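Local coordinates for protein CocE/NonD family hydrolase (Staphylococcus aureus subsp. aureus COL, PDB 3III) that probably hydrolyses ester or amide bonds as an alpha/beta-hydrolase of the CocE/NonD family, related to the X-Pro dipeptidyl-peptidases, at residues I56-P61 against D117-K122; F67-S72 against Q156-G161. All blocks are in the same frame, centred on the assembly; numbering follows the deposited sequence.

In the fold
Coming from the N terminus, the chain first lays down strand 53-60, then turns into strand 67-74, its successor in sequence but not its neighbour in the sheet. Strand 119-124 slots in between them. Contact 1 pairs it with 56-61, closing a loop of 55 residues that contains strand 67-74. After helix 140-154 the chain returns at 156-161, and contact 2 sets it against 67-72, closing a loop of 83 residues. The two loops cross rather than nest, since their segments alternate. Val119 joins the contacts through backbone bonds to Pro68 and Val70, and Trp158 packs on Arg60, tying the antiparallel margin of the large mixed sheet to its parallel part.

Contact 1: residues I56-P61 against D117-K122; sequences INIFRP and DYVVVK
Asn57 and Lys122 face each other as an antiparallel hydrogen-bonded pair, and Phe59 and Val120 form a second such pair two residues further along 56-61. Lys122 N reaches Asn57 O at 2.8 Å, nearly straight at 173°. Phe59 N to Val120 O, also 2.8 Å, is just as straight (174° at the hydrogen). Each pair is completed by a return bond, from Asn57 N to Lys122 O and from Val120 N to Phe59 O. Between them sits the non-hydrogen-bonded pair Ile58 and Val121.

Val119 is worth following outward. Its CB lies 3.9 Å from Phe59 O. CG1, anti to the backbone N (chi1 164°), leans on that same carbonyl oxygen and meets Ile58 CG2 at 3.9 Å. CG2, beside the backbone N, takes the other direction, to Arg60 CB at 3.6 Å and then Pro61 CD at 4.0 Å, crossing the proline roughly at a right angle.

In the alpha/beta-hydrolase sheet this is the place where the antiparallel second strand of the canonical core, here 53-60, joins the parallel strands through 119-124. Side chains alternate between the two faces. Ile58 and Val121 point to one face, where Trp152 of helix 140-154 and Trp158 pack against Ile58; nearby, Ile56 CD1 comes to 4.2 Å from Val121 CG1. Asn57, Phe59, Val120 and Lys122 occupy the other face, and the Phe59 ring turns an edge to Val120 O. The lysine chain bends away from 56-61 to bring NZ into a salt bridge with Asp74 and hydrogen bonds with Ser72 and Ser107. Asn57 likewise spends its amide elsewhere, on Lys78 and Asp79. At the Pro61 end, Tyr118 O is buried beside the proline ring without a hydrogen-bonding partner.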
ATOM      1  N   ILE A  56      18.345  -4.215  18.109  1.00  6.12           N
ATOM      2  CA  ILE A  56      16.957  -3.804  18.496  1.00  6.27           C
ATOM      3  C   ILE A  56      16.948  -2.795  19.632  1.00  6.55           C
ATOM      4  O   ILE A  56      17.943  -2.618  20.353  1.00  6.96           O
ATOM      5  CB  ILE A  56      16.097  -5.037  18.973  1.00  5.43           C
ATOM      6  CG1 ILE A  56      16.654  -5.633  20.272  1.00  6.87           C
ATOM      7  CG2 ILE A  56      16.150  -6.135  17.932  1.00  6.39           C
ATOM      8  CD1 ILE A  56      15.826  -6.887  20.853  1.00  5.41           C
ATOM      9  N   ASN A  57      15.791  -2.160  19.812  1.00  7.33           N
ATOM     10  CA  ASN A  57      15.454  -1.464  21.039  1.00  7.63           C
ATOM     11  C   ASN A  57      14.223  -2.111  21.648  1.00  7.71           C
ATOM     12  O   ASN A  57      13.322  -2.537  20.935  1.00  8.50           O
ATOM     13  CB  ASN A  57      15.101  -0.010  20.744  1.00  8.19           C
ATOM     14  CG  ASN A  57      16.245   0.758  20.121  1.00  8.88           C
ATOM     15  OD1 ASN A  57      17.413   0.539  20.451  1.00  4.90           O
ATOM     16  ND2 ASN A  57      15.906   1.727  19.288  1.00  4.61           N
ATOM     17  N   ILE A  58      14.173  -2.135  22.969  1.00  6.77           N
ATOM     18  CA  ILE A  58      13.033  -2.641  23.703  1.00  6.96           C
ATOM     19  C   ILE A  58      12.503  -1.554  24.648  1.00  7.17           C
ATOM     20  O   ILE A  58      13.222  -1.074  25.509  1.00  8.42           O
ATOM     21  CB  ILE A  58      13.425  -3.836  24.609  1.00  5.68           C
ATOM     22  CG1 ILE A  58      14.069  -4.995  23.826  1.00  7.44           C
ATOM     23  CG2 ILE A  58      12.202  -4.331  25.439  1.00  2.52           C
ATOM     24  CD1 ILE A  58      14.836  -6.047  24.742  1.00  6.32           C
ATOM     25  N   PHE A  59      11.239  -1.177  24.492  1.00  6.09           N
ATOM     26  CA  PHE A  59      10.594  -0.257  25.415  1.00  5.76           C
ATOM     27  C   PHE A  59       9.613  -1.065  26.231  1.00  6.26           C
ATOM     28  O   PHE A  59       8.758  -1.779  25.649  1.00  7.54           O
ATOM     29  CB  PHE A  59       9.799   0.768  24.620  1.00  6.94           C
ATOM     30  CG  PHE A  59      10.650   1.698  23.766  1.00  5.24           C
ATOM     31  CD1 PHE A  59      11.043   2.905  24.257  1.00  6.13           C
ATOM     32  CD2 PHE A  59      11.059   1.321  22.478  1.00  6.44           C
ATOM     33  CE1 PHE A  59      11.830   3.762  23.471  1.00  8.08           C
ATOM     34  CE2 PHE A  59      11.812   2.142  21.682  1.00  5.27           C
ATOM     35  CZ  PHE A  59      12.200   3.374  22.168  1.00  5.68           C
ATOM     36  N   ARG A  60       9.727  -0.965  27.545  1.00  6.00           N
ATOM     37  CA  ARG A  60       8.899  -1.747  28.431  1.00  6.55           C
ATOM     38  C   ARG A  60       8.568  -1.049  29.730  1.00  5.86           C
ATOM     39  O   ARG A  60       9.277  -0.144  30.146  1.00  6.46           O
ATOM     40  CB  ARG A  60       9.531  -3.110  28.669  1.00  5.86           C
ATOM     41  CG  ARG A  60      10.942  -3.084  29.198  1.00  7.42           C
ATOM     42  CD  ARG A  60      11.529  -4.504  29.297  1.00  9.57           C
ATOM     43  NE  ARG A  60      12.821  -4.471  30.000  1.00  8.56           N
ATOM     44  CZ  ARG A  60      12.951  -4.444  31.324  1.00 10.31           C
ATOM     45  NH1 ARG A  60      11.903  -4.464  32.120  1.00 10.66           N
ATOM     46  NH2 ARG A  60      14.155  -4.363  31.866  1.00 13.00           N
ATOM     47  N   PRO A  61       7.468  -1.464  30.368  1.00  7.06           N
ATOM     48  CA  PRO A  61       7.119  -0.875  31.630  1.00  7.28           C
ATOM     49  C   PRO A  61       8.218  -1.070  32.675  1.00  7.97           C
ATOM     50  O   PRO A  61       8.924  -2.089  32.704  1.00  6.20           O
ATOM     51  CB  PRO A  61       5.839  -1.596  32.008  1.00  7.57           C
ATOM     52  CG  PRO A  61       5.310  -2.105  30.759  1.00  8.65           C
ATOM     53  CD  PRO A  61       6.488  -2.476  29.966  1.00  5.87           C
ATOM     54  N   ASP A 117       0.460  -0.961  29.084  1.00  8.62           N
ATOM     55  CA  ASP A 117       1.035  -2.232  29.538  1.00  8.92           C
ATOM     56  C   ASP A 117       1.246  -3.216  28.421  1.00  8.20           C
ATOM     57  O   ASP A 117       0.919  -4.419  28.550  1.00  9.24           O
ATOM     58  CB  ASP A 117       0.190  -2.886  30.655  1.00  8.84           C
ATOM     59  CG  ASP A 117       0.014  -1.938  31.866  1.00 12.79           C
ATOM     60  OD1 ASP A 117       1.067  -1.611  32.415  1.00 14.02           O
ATOM     61  OD2 ASP A 117      -1.134  -1.529  32.226  1.00 15.31           O
ATOM     62  N   TYR A 118       1.869  -2.720  27.366  1.00  6.74           N
ATOM     63  CA  TYR A 118       2.464  -3.511  26.298  1.00  7.03           C
ATOM     64  C   TYR A 118       3.982  -3.259  26.312  1.00  7.58           C
ATOM     65  O   TYR A 118       4.466  -2.224  26.809  1.00  9.95           O
ATOM     66  CB  TYR A 118       1.973  -3.110  24.913  1.00  6.37           C
ATOM     67  CG  TYR A 118       0.615  -3.547  24.561  1.00  7.96           C
ATOM     68  CD1 TYR A 118       0.406  -4.692  23.773  1.00  7.21           C
ATOM     69  CD2 TYR A 118      -0.510  -2.837  25.018  1.00  3.33           C
ATOM     70  CE1 TYR A 118      -0.866  -5.106  23.459  1.00  7.62           C
ATOM     71  CE2 TYR A 118      -1.809  -3.265  24.685  1.00  8.16           C
ATOM     72  CZ  TYR A 118      -1.967  -4.416  23.942  1.00 10.18           C
ATOM     73  OH  TYR A 118      -3.209  -4.817  23.611  1.00  9.33           O
ATOM     74  N   VAL A 119       4.722  -4.200  25.791  1.00  7.28           N
ATOM     75  CA  VAL A 119       6.121  -3.989  25.453  1.00  7.76           C
ATOM     76  C   VAL A 119       6.175  -3.608  23.949  1.00  8.54           C
ATOM     77  O   VAL A 119       5.380  -4.091  23.176  1.00  9.58           O
ATOM     78  CB  VAL A 119       6.991  -5.238  25.774  1.00  8.23           C
ATOM     79  CG1 VAL A 119       8.375  -5.184  25.063  1.00  7.45           C
ATOM     80  CG2 VAL A 119       7.145  -5.417  27.288  1.00  5.72           C
ATOM     81  N   VAL A 120       7.066  -2.674  23.563  1.00  8.97           N
ATOM     82  CA  VAL A 120       7.348  -2.393  22.161  1.00  8.16           C
ATOM     83  C   VAL A 120       8.794  -2.775  21.808  1.00  9.44           C
ATOM     84  O   VAL A 120       9.749  -2.319  22.469  1.00  9.11           O
ATOM     85  CB  VAL A 120       7.026  -0.924  21.754  1.00  8.49           C
ATOM     86  CG1 VAL A 120       7.435  -0.664  20.287  1.00  6.73           C
ATOM     87  CG2 VAL A 120       5.487  -0.575  21.953  1.00  6.40           C
ATOM     88  N   VAL A 121       8.960  -3.608  20.764  1.00  9.25           N
ATOM     89  CA  VAL A 121      10.317  -3.988  20.307  1.00  8.14           C
ATOM     90  C   VAL A 121      10.480  -3.427  18.935  1.00  8.41           C
ATOM     91  O   VAL A 121       9.604  -3.597  18.072  1.00  9.26           O
ATOM     92  CB  VAL A 121      10.560  -5.516  20.252  1.00  9.01           C
ATOM     93  CG1 VAL A 121      11.947  -5.810  19.667  1.00  6.67           C
ATOM     94  CG2 VAL A 121      10.328  -6.199  21.637  1.00  6.95           C
ATOM     95  N   LYS A 122      11.583  -2.710  18.723  1.00  7.43           N
ATOM     96  CA  LYS A 122      11.873  -2.081  17.414  1.00  8.95           C
ATOM     97  C   LYS A 122      13.077  -2.782  16.848  1.00  8.40           C
ATOM     98  O   LYS A 122      14.135  -2.790  17.470  1.00  8.86           O
ATOM     99  CB  LYS A 122      12.159  -0.576  17.571  1.00  9.24           C
ATOM    100  CG  LYS A 122      12.438   0.124  16.260  1.00  8.86           C
ATOM    101  CD  LYS A 122      11.119   0.366  15.461  1.00  8.50           C
ATOM    102  CE  LYS A 122      11.430   0.333  13.967  1.00 11.24           C
ATOM    103  NZ  LYS A 122      10.300   0.354  13.086  1.00  9.03           N
TER

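Contact 2: residues F67-S72 against Q156-G161; sequences FPVVMS and QSWSNG
Phe67 is gripped through its backbone from two points of 156-161. Its N donates to Trp158 O at 2.8 Å, and its O accepts from Asn160 N at 2.9 Å, so Ser159 is bracketed as a parallel bridge partner. Both donors sit well above the carbonyl planes, by 48° at Trp158 O.

The packing is tight on the Val69 side. Val69 CG2, beside its own backbone N, touches both Ser159 OG (3.7 Å) and the indole, meeting the ring edge in plane at Trp158 CZ3, 3.8 Å away. One face of that indole carries Gln156 CB, folded over it by the type I turn Gln156-Ser159. This turn follows helix 140-154, the helix of the beta-alpha-beta crossover that links strand 119-124 to strand 162-168, with strand 67-74 lying between those two in the sheet.

The Asn160 side is partly exposed and polar, though no less close. Its amide lies across Pro68, with OD1 3.4 Å from Pro68 CA, but bonds elsewhere: OD1 to Asn162 N, ND2 to Leu320 O. Ser159 OG meanwhile accepts from Gly161 N at 3.0 Å, an ST turn at the corner into strand 162-168.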
ATOM      1  N   PHE A  67       4.368  -9.126  29.661  1.00  5.28           N
ATOM      2  CA  PHE A  67       3.489  -8.263  28.891  1.00  4.82           C
ATOM      3  C   PHE A  67       3.325  -8.736  27.479  1.00  5.85           C
ATOM      4  O   PHE A  67       4.225  -9.382  26.922  1.00  6.82           O
ATOM      5  CB  PHE A  67       4.063  -6.828  28.888  1.00  5.02           C
ATOM      6  CG  PHE A  67       4.247  -6.267  30.274  1.00  3.36           C
ATOM      7  CD1 PHE A  67       3.175  -5.688  30.962  1.00  5.54           C
ATOM      8  CD2 PHE A  67       5.455  -6.391  30.927  1.00  6.48           C
ATOM      9  CE1 PHE A  67       3.316  -5.205  32.242  1.00  5.28           C
ATOM     10  CE2 PHE A  67       5.636  -5.906  32.211  1.00  4.22           C
ATOM     11  CZ  PHE A  67       4.553  -5.338  32.905  1.00  7.52           C
ATOM     12  N   PRO A  68       2.187  -8.409  26.854  1.00  6.02           N
ATOM     13  CA  PRO A  68       2.142  -8.640  25.408  1.00  5.58           C
ATOM     14  C   PRO A  68       3.143  -7.747  24.689  1.00  5.06           C
ATOM     15  O   PRO A  68       3.453  -6.622  25.144  1.00  4.17           O
ATOM     16  CB  PRO A  68       0.672  -8.247  25.038  1.00  5.56           C
ATOM     17  CG  PRO A  68       0.327  -7.218  26.062  1.00  7.12           C
ATOM     18  CD  PRO A  68       0.989  -7.697  27.342  1.00  6.57           C
ATOM     19  N   VAL A  69       3.622  -8.225  23.540  1.00  4.37           N
ATOM     20  CA  VAL A  69       4.665  -7.560  22.810  1.00  4.70           C
ATOM     21  C   VAL A  69       4.199  -7.081  21.413  1.00  6.15           C
ATOM     22  O   VAL A  69       3.640  -7.866  20.650  1.00  7.14           O
ATOM     23  CB  VAL A  69       5.846  -8.452  22.586  1.00  4.06           C
ATOM     24  CG1 VAL A  69       6.918  -7.685  21.749  1.00  6.06           C
ATOM     25  CG2 VAL A  69       6.369  -9.002  23.933  1.00  4.46           C
ATOM     26  N   VAL A  70       4.383  -5.790  21.171  1.00  5.97           N
ATOM     27  CA  VAL A  70       4.134  -5.155  19.889  1.00  6.52           C
ATOM     28  C   VAL A  70       5.492  -5.007  19.205  1.00  7.52           C
ATOM     29  O   VAL A  70       6.439  -4.517  19.815  1.00  8.28           O
ATOM     30  CB  VAL A  70       3.494  -3.766  20.042  1.00  6.36           C
ATOM     31  CG1 VAL A  70       3.307  -3.095  18.643  1.00  4.69           C
ATOM     32  CG2 VAL A  70       2.117  -3.855  20.820  1.00  5.41           C
HETATM   33  N   MSE A  71       5.616  -5.479  17.964  1.00  7.70           N
HETATM   34  CA  MSE A  71       6.910  -5.448  17.253  1.00  8.12           C
HETATM   35  C   MSE A  71       6.779  -4.862  15.871  1.00  7.18           C
HETATM   36  O   MSE A  71       5.711  -4.996  15.244  1.00  7.79           O
HETATM   37  CB  MSE A  71       7.445  -6.864  17.106  1.00  9.33           C
HETATM   38  CG  MSE A  71       8.888  -6.907  16.562  1.00  8.88           C
HETATM   39 SE   MSE A  71       9.546  -8.788  16.597  1.00 17.56          SE
HETATM   40  CE  MSE A  71       9.620  -9.029  18.552  1.00  6.11           C
ATOM     41  N   SER A  72       7.798  -4.109  15.434  1.00  7.65           N
ATOM     42  CA  SER A  72       7.922  -3.737  14.040  1.00  6.12           C
ATOM     43  C   SER A  72       9.364  -3.910  13.599  1.00  6.88           C
ATOM     44  O   SER A  72      10.348  -3.846  14.421  1.00  6.66           O
ATOM     45  CB  SER A  72       7.436  -2.305  13.768  1.00  6.73           C
ATOM     46  OG  SER A  72       8.378  -1.358  14.249  1.00  9.17           O
ATOM     47  N   GLN A 156      11.466 -13.993  26.346  1.00 10.47           N
ATOM     48  CA  GLN A 156      12.098 -13.079  27.270  1.00 11.12           C
ATOM     49  C   GLN A 156      11.292 -12.881  28.564  1.00 10.91           C
ATOM     50  O   GLN A 156      10.089 -13.045  28.618  1.00  9.09           O
ATOM     51  CB  GLN A 156      12.327 -11.735  26.600  1.00 11.44           C
ATOM     52  CG  GLN A 156      13.263 -11.797  25.413  1.00 11.92           C
ATOM     53  CD  GLN A 156      14.481 -12.640  25.649  1.00 12.35           C
ATOM     54  OE1 GLN A 156      15.300 -12.322  26.525  1.00 12.43           O
ATOM     55  NE2 GLN A 156      14.593 -13.760  24.902  1.00  6.57           N
ATOM     56  N   SER A 157      11.983 -12.443  29.593  1.00 11.38           N
ATOM     57  CA  SER A 157      11.404 -12.349  30.934  1.00 12.57           C
ATOM     58  C   SER A 157      10.183 -11.408  30.960  1.00 12.18           C
ATOM     59  O   SER A 157       9.234 -11.619  31.744  1.00 12.47           O
ATOM     60  CB  SER A 157      12.502 -11.915  31.919  1.00 12.88           C
ATOM     61  OG  SER A 157      12.913 -10.581  31.600  1.00 14.93           O
ATOM     62  N   TRP A 158      10.194 -10.383  30.125  1.00 10.26           N
ATOM     63  CA  TRP A 158       9.108  -9.406  30.082  1.00  9.32           C
ATOM     64  C   TRP A 158       7.972  -9.767  29.120  1.00  9.40           C
ATOM     65  O   TRP A 158       7.074  -8.944  28.892  1.00  8.27           O
ATOM     66  CB  TRP A 158       9.649  -8.001  29.747  1.00 10.11           C
ATOM     67  CG  TRP A 158      10.834  -8.014  28.730  1.00  9.31           C
ATOM     68  CD1 TRP A 158      12.148  -7.873  29.013  1.00  9.81           C
ATOM     69  CD2 TRP A 158      10.753  -8.251  27.319  1.00 10.21           C
ATOM     70  NE1 TRP A 158      12.899  -7.963  27.862  1.00  7.27           N
ATOM     71  CE2 TRP A 158      12.069  -8.202  26.810  1.00  9.78           C
ATOM     72  CE3 TRP A 158       9.700  -8.485  26.436  1.00 10.55           C
ATOM     73  CZ2 TRP A 158      12.355  -8.385  25.470  1.00  8.16           C
ATOM     74  CZ3 TRP A 158       9.979  -8.659  25.100  1.00 13.42           C
ATOM     75  CH2 TRP A 158      11.305  -8.589  24.623  1.00 12.50           C
ATOM     76  N   SER A 159       7.998 -10.969  28.550  1.00  8.88           N
ATOM     77  CA  SER A 159       7.055 -11.321  27.502  1.00  9.29           C
ATOM     78  C   SER A 159       6.049 -12.338  27.997  1.00  9.00           C
ATOM     79  O   SER A 159       6.414 -13.348  28.602  1.00  7.53           O
ATOM     80  CB  SER A 159       7.798 -11.863  26.286  1.00 10.26           C
ATOM     81  OG  SER A 159       6.871 -12.403  25.356  1.00  8.45           O
ATOM     82  N   ASN A 160       4.789 -12.077  27.706  1.00  8.89           N
ATOM     83  CA  ASN A 160       3.721 -13.026  28.000  1.00 10.00           C
ATOM     84  C   ASN A 160       3.591 -14.115  26.948  1.00 11.03           C
ATOM     85  O   ASN A 160       2.644 -14.899  27.002  1.00  9.00           O
ATOM     86  CB  ASN A 160       2.361 -12.339  28.252  1.00  9.82           C
ATOM     87  CG  ASN A 160       1.637 -11.891  26.933  1.00 10.06           C
ATOM     88  OD1 ASN A 160       2.187 -11.980  25.843  1.00  6.26           O
ATOM     89  ND2 ASN A 160       0.419 -11.407  27.062  1.00  9.90           N
ATOM     90  N   GLY A 161       4.502 -14.118  25.968  1.00 11.10           N
ATOM     91  CA  GLY A 161       4.504 -15.158  24.934  1.00 11.12           C
ATOM     92  C   GLY A 161       3.761 -14.798  23.642  1.00 10.15           C
ATOM     93  O   GLY A 161       3.889 -15.517  22.658  1.00 11.25           O
TER